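Local coordinates for protein Sf11-rnase (Nicotiana alata, PDB 1IOO) that cleaves RNA as a secreted T2-family endoribonuclease of the style and is associated with gametophytic self-incompatibility, at residues 115-120 and 166-171; 146-151 and 177-182; 7-12 and 110-115. One frame throughout, in Å; residues are numbered along the deposited sequence.

Overall arrangement
From the N terminus, strand 4-10 carries the first half of interaction 3, whose partner, the end of helix 101-113, lies about a hundred residues on, so this contact closes the longest loop of the three. Interaction 1 begins where interaction 3 ends, at the shared F115, and brings the start of helix 117-123 onto strand 162-170. Interaction 2 opens within that loop, at 146-151, and closes beyond it, at 177-182, so interactions 1 and 2 cross along the chain. All three meet on one antiparallel sheet: strand 162-170 pairs with 4-10, 150-154 and 177-178, and the C169-C180 disulfide ties interactions 1 and 2 together.

Interaction 1: residues 115-120 and 166-171; sequences FDLLRT and IGICFT. With NAG (2-acetamido-2-deoxy-beta-D-glucopyranose), chain C; NAG (2-acetamido-2-deoxy-beta-D-glucopyranose), chain B.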
loop_
_atom_site.group_PDB
_atom_site.type_symbol
_atom_site.label_atom_id
_atom_site.label_comp_id
_atom_site.label_asym_id
_atom_site.label_seq_id
_atom_site.Cartn_x
_atom_site.Cartn_y
_atom_site.Cartn_z
ATOM N N PHE A 115 8.797 -3.891 -6.894
ATOM C CA PHE A 115 8.420 -5.169 -6.337
ATOM C C PHE A 115 7.411 -5.932 -7.173
ATOM O O PHE A 115 6.652 -5.380 -7.971
ATOM C CB PHE A 115 7.803 -5.000 -4.940
ATOM C CG PHE A 115 8.643 -4.200 -3.994
ATOM C CD1 PHE A 115 8.358 -2.859 -3.744
ATOM C CD2 PHE A 115 9.740 -4.779 -3.370
ATOM C CE1 PHE A 115 9.162 -2.103 -2.881
ATOM C CE2 PHE A 115 10.550 -4.041 -2.511
ATOM C CZ PHE A 115 10.264 -2.703 -2.264
ATOM N N ASP A 116 7.464 -7.241 -6.974
ATOM C CA ASP A 116 6.508 -8.185 -7.491
ATOM C C ASP A 116 6.252 -9.177 -6.381
ATOM O O ASP A 116 6.727 -10.310 -6.412
ATOM C CB ASP A 116 7.021 -8.912 -8.740
ATOM C CG ASP A 116 5.935 -9.740 -9.414
ATOM O OD1 ASP A 116 4.874 -9.969 -8.785
ATOM O OD2 ASP A 116 6.142 -10.172 -10.570
ATOM N N LEU A 117 5.583 -8.685 -5.341
ATOM C CA LEU A 117 5.340 -9.459 -4.133
ATOM C C LEU A 117 4.580 -10.737 -4.407
ATOM O O LEU A 117 4.797 -11.740 -3.733
ATOM C CB LEU A 117 4.617 -8.606 -3.086
ATOM C CG LEU A 117 5.322 -7.305 -2.676
ATOM C CD1 LEU A 117 4.580 -6.693 -1.498
ATOM C CD2 LEU A 117 6.779 -7.570 -2.296
ATOM N N LEU A 118 3.674 -10.710 -5.377
ATOM C CA LEU A 118 2.934 -11.911 -5.704
ATOM C C LEU A 118 3.888 -13.018 -6.154
ATOM O O LEU A 118 3.758 -14.171 -5.742
ATOM C CB LEU A 118 1.901 -11.623 -6.799
ATOM C CG LEU A 118 0.971 -12.797 -7.103
ATOM C CD1 LEU A 118 0.211 -13.204 -5.847
ATOM C CD2 LEU A 118 0.000 -12.396 -8.199
ATOM N N ARG A 119 4.856 -12.652 -6.989
ATOM C CA ARG A 119 5.846 -13.604 -7.476
ATOM C C ARG A 119 6.803 -14.019 -6.349
ATOM O O ARG A 119 7.164 -15.190 -6.226
ATOM C CB ARG A 119 6.620 -12.986 -8.648
ATOM C CG ARG A 119 7.762 -13.839 -9.197
ATOM C CD ARG A 119 7.294 -15.195 -9.703
ATOM N NE ARG A 119 8.396 -15.919 -10.338
ATOM C CZ ARG A 119 8.396 -17.224 -10.588
ATOM N NH1 ARG A 119 7.350 -17.969 -10.260
ATOM N NH2 ARG A 119 9.454 -17.790 -11.161
ATOM N N THR A 120 7.206 -13.055 -5.527
ATOM C CA THR A 120 8.086 -13.348 -4.400
ATOM C C THR A 120 7.431 -14.344 -3.450
ATOM O O THR A 120 8.064 -15.293 -2.987
ATOM C CB THR A 120 8.461 -12.062 -3.643
ATOM O OG1 THR A 120 9.223 -11.217 -4.513
ATOM C CG2 THR A 120 9.287 -12.392 -2.402
ATOM N N ILE A 166 0.364 -4.923 2.657
ATOM C CA ILE A 166 1.761 -5.083 2.998
ATOM C C ILE A 166 2.460 -3.745 2.939
ATOM O O ILE A 166 2.359 -3.030 1.945
ATOM C CB ILE A 166 2.490 -6.049 2.046
ATOM C CG1 ILE A 166 1.898 -7.448 2.187
ATOM C CG2 ILE A 166 3.986 -6.076 2.373
ATOM C CD1 ILE A 166 2.467 -8.447 1.198
ATOM N N GLY A 167 3.143 -3.393 4.021
ATOM C CA GLY A 167 3.860 -2.137 4.043
ATOM C C GLY A 167 5.354 -2.360 3.945
ATOM O O GLY A 167 5.911 -3.281 4.546
ATOM N N ILE A 168 5.990 -1.532 3.124
ATOM C CA ILE A 168 7.435 -1.542 2.948
ATOM C C ILE A 168 7.954 -0.131 3.170
ATOM O O ILE A 168 7.470 0.812 2.547
ATOM C CB ILE A 168 7.817 -2.076 1.542
ATOM C CG1 ILE A 168 7.340 -3.528 1.408
ATOM C CG2 ILE A 168 9.324 -2.002 1.335
ATOM C CD1 ILE A 168 7.586 -4.159 0.044
ATOM N N CYS A 169 8.922 0.014 4.069
ATOM C CA CYS A 169 9.402 1.336 4.452
ATOM C C CYS A 169 10.732 1.701 3.819
ATOM O O CYS A 169 11.574 0.850 3.536
ATOM C CB CYS A 169 9.448 1.419 5.984
ATOM S SG CYS A 169 7.749 1.204 6.608
ATOM N N PHE A 170 10.891 3.001 3.597
ATOM C CA PHE A 170 12.084 3.573 2.988
ATOM C C PHE A 170 12.513 4.819 3.736
ATOM O O PHE A 170 11.739 5.390 4.505
ATOM C CB PHE A 170 11.793 4.023 1.550
ATOM C CG PHE A 170 11.319 2.932 0.638
ATOM C CD1 PHE A 170 9.996 2.507 0.655
ATOM C CD2 PHE A 170 12.207 2.329 -0.246
ATOM C CE1 PHE A 170 9.565 1.488 -0.205
ATOM C CE2 PHE A 170 11.788 1.314 -1.104
ATOM C CZ PHE A 170 10.467 0.894 -1.082
ATOM N N THR A 171 13.749 5.247 3.517
ATOM C CA THR A 171 14.190 6.493 4.107
ATOM C C THR A 171 13.429 7.644 3.451
ATOM O O THR A 171 12.882 7.478 2.362
ATOM C CB THR A 171 15.703 6.686 3.914
ATOM O OG1 THR A 171 16.041 6.485 2.536
ATOM C CG2 THR A 171 16.472 5.698 4.784
HETATM C C1 NAG C . 6.566 -5.215 -12.920
HETATM C C2 NAG C . 8.079 -5.359 -13.044
HETATM C C3 NAG C . 8.642 -4.293 -13.995
HETATM C C4 NAG C . 7.894 -4.313 -15.346
HETATM C C5 NAG C . 6.381 -4.237 -15.100
HETATM C C6 NAG C . 5.566 -4.372 -16.374
HETATM C C7 NAG C . 9.256 -6.303 -11.168
HETATM C C8 NAG C . 9.762 -6.142 -9.745
HETATM N N2 NAG C . 8.693 -5.242 -11.736
HETATM O O3 NAG C . 10.023 -4.552 -14.203
HETATM O O4 NAG C . 8.295 -3.189 -16.165
HETATM O O5 NAG C . 5.962 -5.301 -14.220
HETATM O O6 NAG C . 5.737 -5.655 -16.959
HETATM O O7 NAG C . 9.375 -7.387 -11.739
HETATM C C1 NAG B . 2.298 -7.364 -10.655
HETATM C C2 NAG B . 2.678 -7.834 -12.070
HETATM C C3 NAG B . 4.186 -7.757 -12.280
HETATM C C4 NAG B . 4.658 -6.340 -11.984
HETATM C C5 NAG B . 4.272 -5.983 -10.547
HETATM C C6 NAG B . 4.685 -4.573 -10.180
HETATM C C7 NAG B . 1.798 -9.576 -13.486
HETATM C C8 NAG B . 1.670 -11.071 -13.724
HETATM N N2 NAG B . 2.218 -9.192 -12.284
HETATM O O3 NAG B . 4.496 -8.095 -13.625
HETATM O O4 NAG B . 6.083 -6.262 -12.147
HETATM O O5 NAG B . 2.837 -6.056 -10.397
HETATM O O6 NAG B . 3.957 -3.617 -10.937
HETATM O O7 NAG B . 1.518 -8.782 -14.390
#
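A single methyl group, CD1 of I168, sits over the centre of the F115 ring in a CH-pi contact, 3.8 Å from the ring centroid and only 8° off the normal. The contact belongs to the alpha+beta fold of the RNase T2 family: residues 115-120 lead into helix 117-123, and strand 162-170 offers the face of the antiparallel sheet that this turn packs on. I166, I168 and F170, alternate residues of the strand, all point toward the helix start.

I168 also reaches the ring with its other branch. CG2 lies anti to the backbone N and CG1 beside it (chi1 -62°), which lets CG2 come within 3.8 Å of F115 CZ while CD1 covers the face. F170 approaches from the direction opposite to F115, and the two rings meet at their edges, F170 CZ lying in the plane of the F115 ring and 3.7 Å from its CE1. Two residues on from F115, L117 and I166 reach toward each other tip to tip, their CD1 atoms 3.8 Å apart; F29 and I141 also touch I166 in this buried layer.

D116 is the N-cap of helix 117-123, and its OD1 accepts from R119 N, met from above the carboxylate plane. Carbohydrate of the N-linked glycan on N28 lies against the same turn: the acetamido methyl C8 of NAG (chain C) is 3.5 Å from F115 C, and C3 of NAG (chain B) is 3.5 Å from D116 OD2.

Interaction 2: residues 146-151 and 177-182; sequences QENPDI and MFRCPQ
Two direct hydrogen bonds join the segments. C180 N donates to N148 O (2.9 Å, nearly straight at 166°), and the side chain of Q182, bent at chi2 (-65°), folds back so that NE2 reaches P149 O at 3.0 Å. The same NE2 also donates to C180 O; both acceptor oxygens lie in the amide plane of Q182, although NE2 stands above each carbonyl plane.

Water extends the polar join. One molecule links D150 OD1, I151 N and Q182 OE1, and another donates to P181 O at 2.8 Å and weakly to D150 OD2. D150 OD1 also accepts from S183 N, beyond the segment.

The rest is van der Waals packing, largely of aliphatic side-chain parts. N148 and R179 run alongside each other in the same direction, with N148 CB 3.5 Å from R179 CG and the amide and guanidinium planes 75° apart; N148 OD1 is held by K142. E147 CG rests on M177 CB at 3.8 Å.

Residues 146-151 run from the end of helix 134-145 into strand 150-154. F138 of that helix touches N148, P149 and Q182, while the C180-C169 disulfide and the packing of M177 on F170 fasten the other segment to strand 162-170 of the RNase T2 sheet.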
loop_
_atom_site.group_PDB
_atom_site.type_symbol
_atom_site.label_atom_id
_atom_site.label_comp_id
_atom_site.label_asym_id
_atom_site.label_seq_id
_atom_site.Cartn_x
_atom_site.Cartn_y
_atom_site.Cartn_z
ATOM N N GLN A 146 14.294 -6.118 2.535
ATOM C CA GLN A 146 15.594 -6.028 3.223
ATOM C C GLN A 146 15.401 -5.755 4.702
ATOM O O GLN A 146 15.866 -6.513 5.558
ATOM C CB GLN A 146 16.475 -4.948 2.583
ATOM C CG GLN A 146 16.963 -5.337 1.196
ATOM C CD GLN A 146 17.919 -4.332 0.581
ATOM O OE1 GLN A 146 18.597 -3.577 1.283
ATOM N NE2 GLN A 146 17.998 -4.339 -0.745
ATOM N N GLU A 147 14.742 -4.644 5.004
ATOM C CA GLU A 147 14.401 -4.335 6.370
ATOM C C GLU A 147 13.013 -4.884 6.669
ATOM O O GLU A 147 12.298 -5.290 5.752
ATOM C CB GLU A 147 14.472 -2.824 6.616
ATOM C CG GLU A 147 15.868 -2.229 6.362
ATOM C CD GLU A 147 16.974 -2.860 7.212
ATOM O OE1 GLU A 147 18.077 -3.089 6.665
ATOM O OE2 GLU A 147 16.754 -3.113 8.421
ATOM N N ASN A 148 12.629 -4.899 7.938
ATOM C CA ASN A 148 11.341 -5.468 8.327
ATOM C C ASN A 148 10.162 -4.798 7.639
ATOM O O ASN A 148 10.003 -3.578 7.691
ATOM C CB ASN A 148 11.127 -5.363 9.836
ATOM C CG ASN A 148 12.017 -6.297 10.613
ATOM O OD1 ASN A 148 12.612 -7.212 10.049
ATOM N ND2 ASN A 148 12.107 -6.082 11.921
ATOM N N PRO A 149 9.318 -5.603 6.978
ATOM C CA PRO A 149 8.133 -5.080 6.304
ATOM C C PRO A 149 7.012 -5.130 7.332
ATOM O O PRO A 149 7.206 -5.664 8.423
ATOM C CB PRO A 149 7.901 -6.094 5.198
ATOM C CG PRO A 149 8.249 -7.401 5.903
ATOM C CD PRO A 149 9.526 -7.030 6.652
ATOM N N ASP A 150 5.859 -4.553 7.017
ATOM C CA ASP A 150 4.730 -4.651 7.926
ATOM C C ASP A 150 3.606 -5.431 7.281
ATOM O O ASP A 150 2.999 -4.979 6.312
ATOM C CB ASP A 150 4.219 -3.276 8.380
ATOM C CG ASP A 150 3.191 -3.381 9.514
ATOM O OD1 ASP A 150 3.325 -4.293 10.359
ATOM O OD2 ASP A 150 2.259 -2.548 9.575
ATOM N N ILE A 151 3.375 -6.639 7.783
ATOM C CA ILE A 151 2.300 -7.480 7.278
ATOM C C ILE A 151 1.005 -7.140 8.006
ATOM O O ILE A 151 0.901 -7.333 9.215
ATOM C CB ILE A 151 2.634 -8.969 7.487
ATOM C CG1 ILE A 151 4.033 -9.276 6.931
ATOM C CG2 ILE A 151 1.579 -9.838 6.823
ATOM C CD1 ILE A 151 4.245 -8.838 5.495
ATOM N N MET A 177 16.377 1.448 2.299
ATOM C CA MET A 177 15.308 0.759 3.008
ATOM C C MET A 177 15.272 1.175 4.477
ATOM O O MET A 177 16.250 1.702 5.012
ATOM C CB MET A 177 15.491 -0.756 2.910
ATOM C CG MET A 177 15.482 -1.278 1.487
ATOM S SD MET A 177 13.978 -0.791 0.619
ATOM C CE MET A 177 13.856 -2.071 -0.590
ATOM N N PHE A 178 14.133 0.942 5.120
ATOM C CA PHE A 178 13.952 1.290 6.523
ATOM C C PHE A 178 13.004 0.307 7.196
ATOM O O PHE A 178 12.083 -0.210 6.562
ATOM C CB PHE A 178 13.395 2.713 6.649
ATOM C CG PHE A 178 13.628 3.344 7.995
ATOM C CD1 PHE A 178 14.896 3.804 8.351
ATOM C CD2 PHE A 178 12.586 3.473 8.909
ATOM C CE1 PHE A 178 15.124 4.383 9.598
ATOM C CE2 PHE A 178 12.802 4.052 10.164
ATOM C CZ PHE A 178 14.076 4.509 10.507
ATOM N N ARG A 179 13.233 0.049 8.479
ATOM C CA ARG A 179 12.410 -0.890 9.237
ATOM C C ARG A 179 11.033 -0.306 9.534
ATOM O O ARG A 179 10.913 0.748 10.159
ATOM C CB ARG A 179 13.106 -1.256 10.557
ATOM C CG ARG A 179 12.500 -2.458 11.278
ATOM C CD ARG A 179 13.147 -2.731 12.635
ATOM N NE ARG A 179 12.831 -1.708 13.631
ATOM C CZ ARG A 179 13.687 -0.782 14.055
ATOM N NH1 ARG A 179 14.921 -0.744 13.572
ATOM N NH2 ARG A 179 13.309 0.111 14.960
ATOM N N CYS A 180 9.992 -0.995 9.084
ATOM C CA CYS A 180 8.631 -0.547 9.331
ATOM C C CYS A 180 8.182 -0.897 10.740
ATOM O O CYS A 180 8.519 -1.963 11.258
ATOM C CB CYS A 180 7.643 -1.267 8.433
ATOM S SG CYS A 180 7.509 -0.816 6.688
ATOM N N PRO A 181 7.426 -0.002 11.385
ATOM C CA PRO A 181 6.974 -0.376 12.724
ATOM C C PRO A 181 6.008 -1.548 12.543
ATOM O O PRO A 181 5.313 -1.629 11.526
ATOM C CB PRO A 181 6.266 0.885 13.208
ATOM C CG PRO A 181 7.040 1.984 12.541
ATOM C CD PRO A 181 7.231 1.439 11.135
ATOM N N GLN A 182 5.982 -2.465 13.504
ATOM C CA GLN A 182 5.101 -3.629 13.415
ATOM C C GLN A 182 3.719 -3.319 13.981
ATOM O O GLN A 182 3.577 -2.993 15.158
ATOM C CB GLN A 182 5.740 -4.808 14.145
ATOM C CG GLN A 182 7.125 -5.143 13.614
ATOM C CD GLN A 182 7.091 -5.617 12.177
ATOM O OE1 GLN A 182 6.706 -6.751 11.901
ATOM N NE2 GLN A 182 7.485 -4.748 11.251
HETATM O O HOH W 1 10.172 -2.369 5.038
HETATM O O HOH W 2 4.325 -6.883 10.601
HETATM O O HOH W 3 3.759 0.177 10.055
#

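Interaction 3: residues 7-12 and 110-115; sequences LVLTWP and RLKDKF. With NAG (2-acetamido-2-deoxy-beta-D-glucopyranose), chain C; MAN (alpha-D-mannopyranose), chain D; NAG (2-acetamido-2-deoxy-beta-D-glucopyranose), chain B.
CD2 of L7 is the main point of contact, 3.8 Å from L111 CB and 4.0 Å from K112 N, where strand 4-10 of the RNase T2 sheet meets the last turns of helix 101-113. The L7 and L111 side chains pass one another, heading opposite ways. L7 brings CD2 against the helix backbone because its CG is turned away from the main-chain nitrogen (chi1 177°), and the same methyl comes obliquely to F115 CE1 at 4.3 Å. Two residues along the strand, L9 CD2 packs on K112 CG at 4.0 Å. Both leucines point toward the helix, and these apolar contacts are buried.

In the next shell, the neighbouring strand 162-170 holds L7 and L9 in place by backbone bonds to I168 and I166, and its F170 touches both L7 and L111. L117, from the following helix, packs on L9. On the other side of strand 4-10, V8 and T10 touch H32, the catalytic proton donor.

Beyond the leucine layer the helix end meets the N-linked glycan carried by N28. K112 bends at chi2 (-99°) and leads its ammonium away from the strand, to where the model places it at hydrogen-bonding distance of O6 of NAG (chain B), though the position of NZ is less certain. D113 grips two sugars: its carbonyl O accepts from N2 of NAG (chain C), at 3.0 Å, and from O3 of the mannose, while D113 OD2 takes a hydrogen bond from the mannose O4 at 2.7 Å.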
loop_
_atom_site.group_PDB
_atom_site.type_symbol
_atom_site.label_atom_id
_atom_site.label_comp_id
_atom_site.label_asym_id
_atom_site.label_seq_id
_atom_site.Cartn_x
_atom_site.Cartn_y
_atom_site.Cartn_z
ATOM N N LEU A 7 5.389 2.572 1.968
ATOM C CA LEU A 7 4.603 2.216 0.805
ATOM C C LEU A 7 3.615 1.137 1.205
ATOM O O LEU A 7 4.017 0.064 1.665
ATOM C CB LEU A 7 5.498 1.696 -0.328
ATOM C CG LEU A 7 4.745 1.213 -1.576
ATOM C CD1 LEU A 7 4.188 2.404 -2.344
ATOM C CD2 LEU A 7 5.685 0.406 -2.463
ATOM N N VAL A 8 2.328 1.439 1.098
ATOM C CA VAL A 8 1.305 0.479 1.472
ATOM C C VAL A 8 0.673 -0.138 0.247
ATOM O O VAL A 8 0.056 0.556 -0.562
ATOM C CB VAL A 8 0.207 1.131 2.331
ATOM C CG1 VAL A 8 -0.819 0.078 2.753
ATOM C CG2 VAL A 8 0.837 1.792 3.549
ATOM N N LEU A 9 0.845 -1.447 0.108
ATOM C CA LEU A 9 0.294 -2.177 -1.024
ATOM C C LEU A 9 -0.905 -3.010 -0.603
ATOM O O LEU A 9 -0.840 -3.783 0.354
ATOM C CB LEU A 9 1.356 -3.090 -1.643
ATOM C CG LEU A 9 2.598 -2.375 -2.193
ATOM C CD1 LEU A 9 3.615 -3.411 -2.658
ATOM C CD2 LEU A 9 2.223 -1.449 -3.342
ATOM N N THR A 10 -1.996 -2.841 -1.335
ATOM C CA THR A 10 -3.235 -3.549 -1.071
ATOM C C THR A 10 -3.334 -4.835 -1.882
ATOM O O THR A 10 -2.904 -4.890 -3.031
ATOM C CB THR A 10 -4.456 -2.711 -1.521
ATOM O OG1 THR A 10 -4.562 -1.527 -0.726
ATOM C CG2 THR A 10 -5.735 -3.532 -1.430
ATOM N N TRP A 11 -3.852 -5.881 -1.251
ATOM C CA TRP A 11 -4.191 -7.091 -1.972
ATOM C C TRP A 11 -5.667 -6.975 -2.343
ATOM O O TRP A 11 -6.535 -7.127 -1.489
ATOM C CB TRP A 11 -3.938 -8.333 -1.107
ATOM C CG TRP A 11 -4.276 -9.632 -1.804
ATOM C CD1 TRP A 11 -5.120 -10.604 -1.351
ATOM C CD2 TRP A 11 -3.797 -10.080 -3.083
ATOM N NE1 TRP A 11 -5.202 -11.625 -2.264
ATOM C CE2 TRP A 11 -4.403 -11.331 -3.338
ATOM C CE3 TRP A 11 -2.918 -9.544 -4.037
ATOM C CZ2 TRP A 11 -4.160 -12.057 -4.509
ATOM C CZ3 TRP A 11 -2.676 -10.266 -5.207
ATOM C CH2 TRP A 11 -3.298 -11.511 -5.429
ATOM N N PRO A 12 -5.968 -6.617 -3.607
ATOM C CA PRO A 12 -7.333 -6.423 -4.111
ATOM C C PRO A 12 -8.395 -7.422 -3.692
ATOM O O PRO A 12 -9.483 -7.027 -3.266
ATOM C CB PRO A 12 -7.137 -6.342 -5.617
ATOM C CG PRO A 12 -5.810 -5.649 -5.711
ATOM C CD PRO A 12 -5.000 -6.439 -4.702
ATOM N N ARG A 110 7.165 4.394 -8.853
ATOM C CA ARG A 110 8.522 3.852 -8.930
ATOM C C ARG A 110 8.748 2.776 -7.872
ATOM O O ARG A 110 9.282 1.705 -8.167
ATOM C CB ARG A 110 9.553 4.971 -8.745
ATOM C CG ARG A 110 11.005 4.510 -8.829
ATOM C CD ARG A 110 11.966 5.691 -8.791
ATOM N NE ARG A 110 12.249 6.165 -7.436
ATOM C CZ ARG A 110 13.010 5.514 -6.560
ATOM N NH1 ARG A 110 13.568 4.355 -6.892
ATOM N NH2 ARG A 110 13.229 6.028 -5.356
ATOM N N LEU A 111 8.343 3.061 -6.638
ATOM C CA LEU A 111 8.524 2.104 -5.553
ATOM C C LEU A 111 7.700 0.844 -5.784
ATOM O O LEU A 111 8.157 -0.263 -5.498
ATOM C CB LEU A 111 8.162 2.747 -4.210
ATOM C CG LEU A 111 9.058 3.934 -3.840
ATOM C CD1 LEU A 111 8.673 4.467 -2.469
ATOM C CD2 LEU A 111 10.515 3.506 -3.836
ATOM N N LYS A 112 6.485 1.010 -6.295
ATOM C CA LYS A 112 5.624 -0.129 -6.582
ATOM C C LYS A 112 6.267 -1.032 -7.641
ATOM O O LYS A 112 6.248 -2.257 -7.533
ATOM C CB LYS A 112 4.262 0.380 -7.074
ATOM C CG LYS A 112 3.149 -0.657 -7.156
ATOM C CD LYS A 112 2.954 -1.189 -8.558
ATOM C CE LYS A 112 1.596 -1.872 -8.677
ATOM N NZ LYS A 112 1.404 -2.555 -9.988
ATOM N N ASP A 113 6.858 -0.400 -8.649
ATOM C CA ASP A 113 7.492 -1.109 -9.753
ATOM C C ASP A 113 8.720 -1.892 -9.297
ATOM O O ASP A 113 9.185 -2.795 -9.993
ATOM C CB ASP A 113 7.889 -0.108 -10.835
ATOM C CG ASP A 113 8.323 -0.781 -12.113
ATOM O OD1 ASP A 113 7.517 -1.549 -12.674
ATOM O OD2 ASP A 113 9.464 -0.541 -12.556
ATOM N N LYS A 114 9.247 -1.541 -8.130
ATOM C CA LYS A 114 10.418 -2.219 -7.591
ATOM C C LYS A 114 10.082 -3.617 -7.098
ATOM O O LYS A 114 10.975 -4.444 -6.908
ATOM C CB LYS A 114 10.998 -1.438 -6.406
ATOM C CG LYS A 114 11.922 -0.291 -6.763
ATOM C CD LYS A 114 12.356 0.466 -5.504
ATOM C CE LYS A 114 12.992 -0.454 -4.459
ATOM N NZ LYS A 114 14.294 -1.044 -4.890
ATOM N N PHE A 115 8.797 -3.891 -6.894
ATOM C CA PHE A 115 8.420 -5.169 -6.337
ATOM C C PHE A 115 7.411 -5.932 -7.173
ATOM O O PHE A 115 6.652 -5.380 -7.971
ATOM C CB PHE A 115 7.803 -5.000 -4.940
ATOM C CG PHE A 115 8.643 -4.200 -3.994
ATOM C CD1 PHE A 115 8.358 -2.859 -3.744
ATOM C CD2 PHE A 115 9.740 -4.779 -3.370
ATOM C CE1 PHE A 115 9.162 -2.103 -2.881
ATOM C CE2 PHE A 115 10.550 -4.041 -2.511
ATOM C CZ PHE A 115 10.264 -2.703 -2.264
HETATM C C1 NAG C . 6.566 -5.215 -12.920
HETATM C C2 NAG C . 8.079 -5.359 -13.044
HETATM C C3 NAG C . 8.642 -4.293 -13.995
HETATM C C4 NAG C . 7.894 -4.313 -15.346
HETATM C C5 NAG C . 6.381 -4.237 -15.100
HETATM C C6 NAG C . 5.566 -4.372 -16.374
HETATM C C7 NAG C . 9.256 -6.303 -11.168
HETATM C C8 NAG C . 9.762 -6.142 -9.745
HETATM N N2 NAG C . 8.693 -5.242 -11.736
HETATM O O3 NAG C . 10.023 -4.552 -14.203
HETATM O O4 NAG C . 8.295 -3.189 -16.165
HETATM O O5 NAG C . 5.962 -5.301 -14.220
HETATM O O6 NAG C . 5.737 -5.655 -16.959
HETATM O O7 NAG C . 9.375 -7.387 -11.739
HETATM C C1 MAN D . 13.689 -3.048 -13.825
HETATM C C2 MAN D . 13.333 -3.767 -12.521
HETATM C C3 MAN D . 12.241 -2.989 -11.780
HETATM C C4 MAN D . 12.682 -1.543 -11.552
HETATM C C5 MAN D . 13.046 -0.904 -12.894
HETATM C C6 MAN D . 13.586 0.507 -12.751
HETATM O O2 MAN D . 14.489 -3.881 -11.704
HETATM O O3 MAN D . 11.967 -3.610 -10.535
HETATM O O4 MAN D . 11.628 -0.812 -10.942
HETATM O O5 MAN D . 14.063 -1.693 -13.556
HETATM O O6 MAN D . 14.972 0.499 -12.440
HETATM C C1 NAG B . 2.298 -7.364 -10.655
HETATM C C2 NAG B . 2.678 -7.834 -12.070
HETATM C C3 NAG B . 4.186 -7.757 -12.280
HETATM C C4 NAG B . 4.658 -6.340 -11.984
HETATM C C5 NAG B . 4.272 -5.983 -10.547
HETATM C C6 NAG B . 4.685 -4.573 -10.180
HETATM C C7 NAG B . 1.798 -9.576 -13.486
HETATM C C8 NAG B . 1.670 -11.071 -13.724
HETATM N N2 NAG B . 2.218 -9.192 -12.284
HETATM O O3 NAG B . 4.496 -8.095 -13.625
HETATM O O4 NAG B . 6.083 -6.262 -12.147
HETATM O O5 NAG B . 2.837 -6.056 -10.397
HETATM O O6 NAG B . 3.957 -3.617 -10.937
HETATM O O7 NAG B . 1.518 -8.782 -14.390
#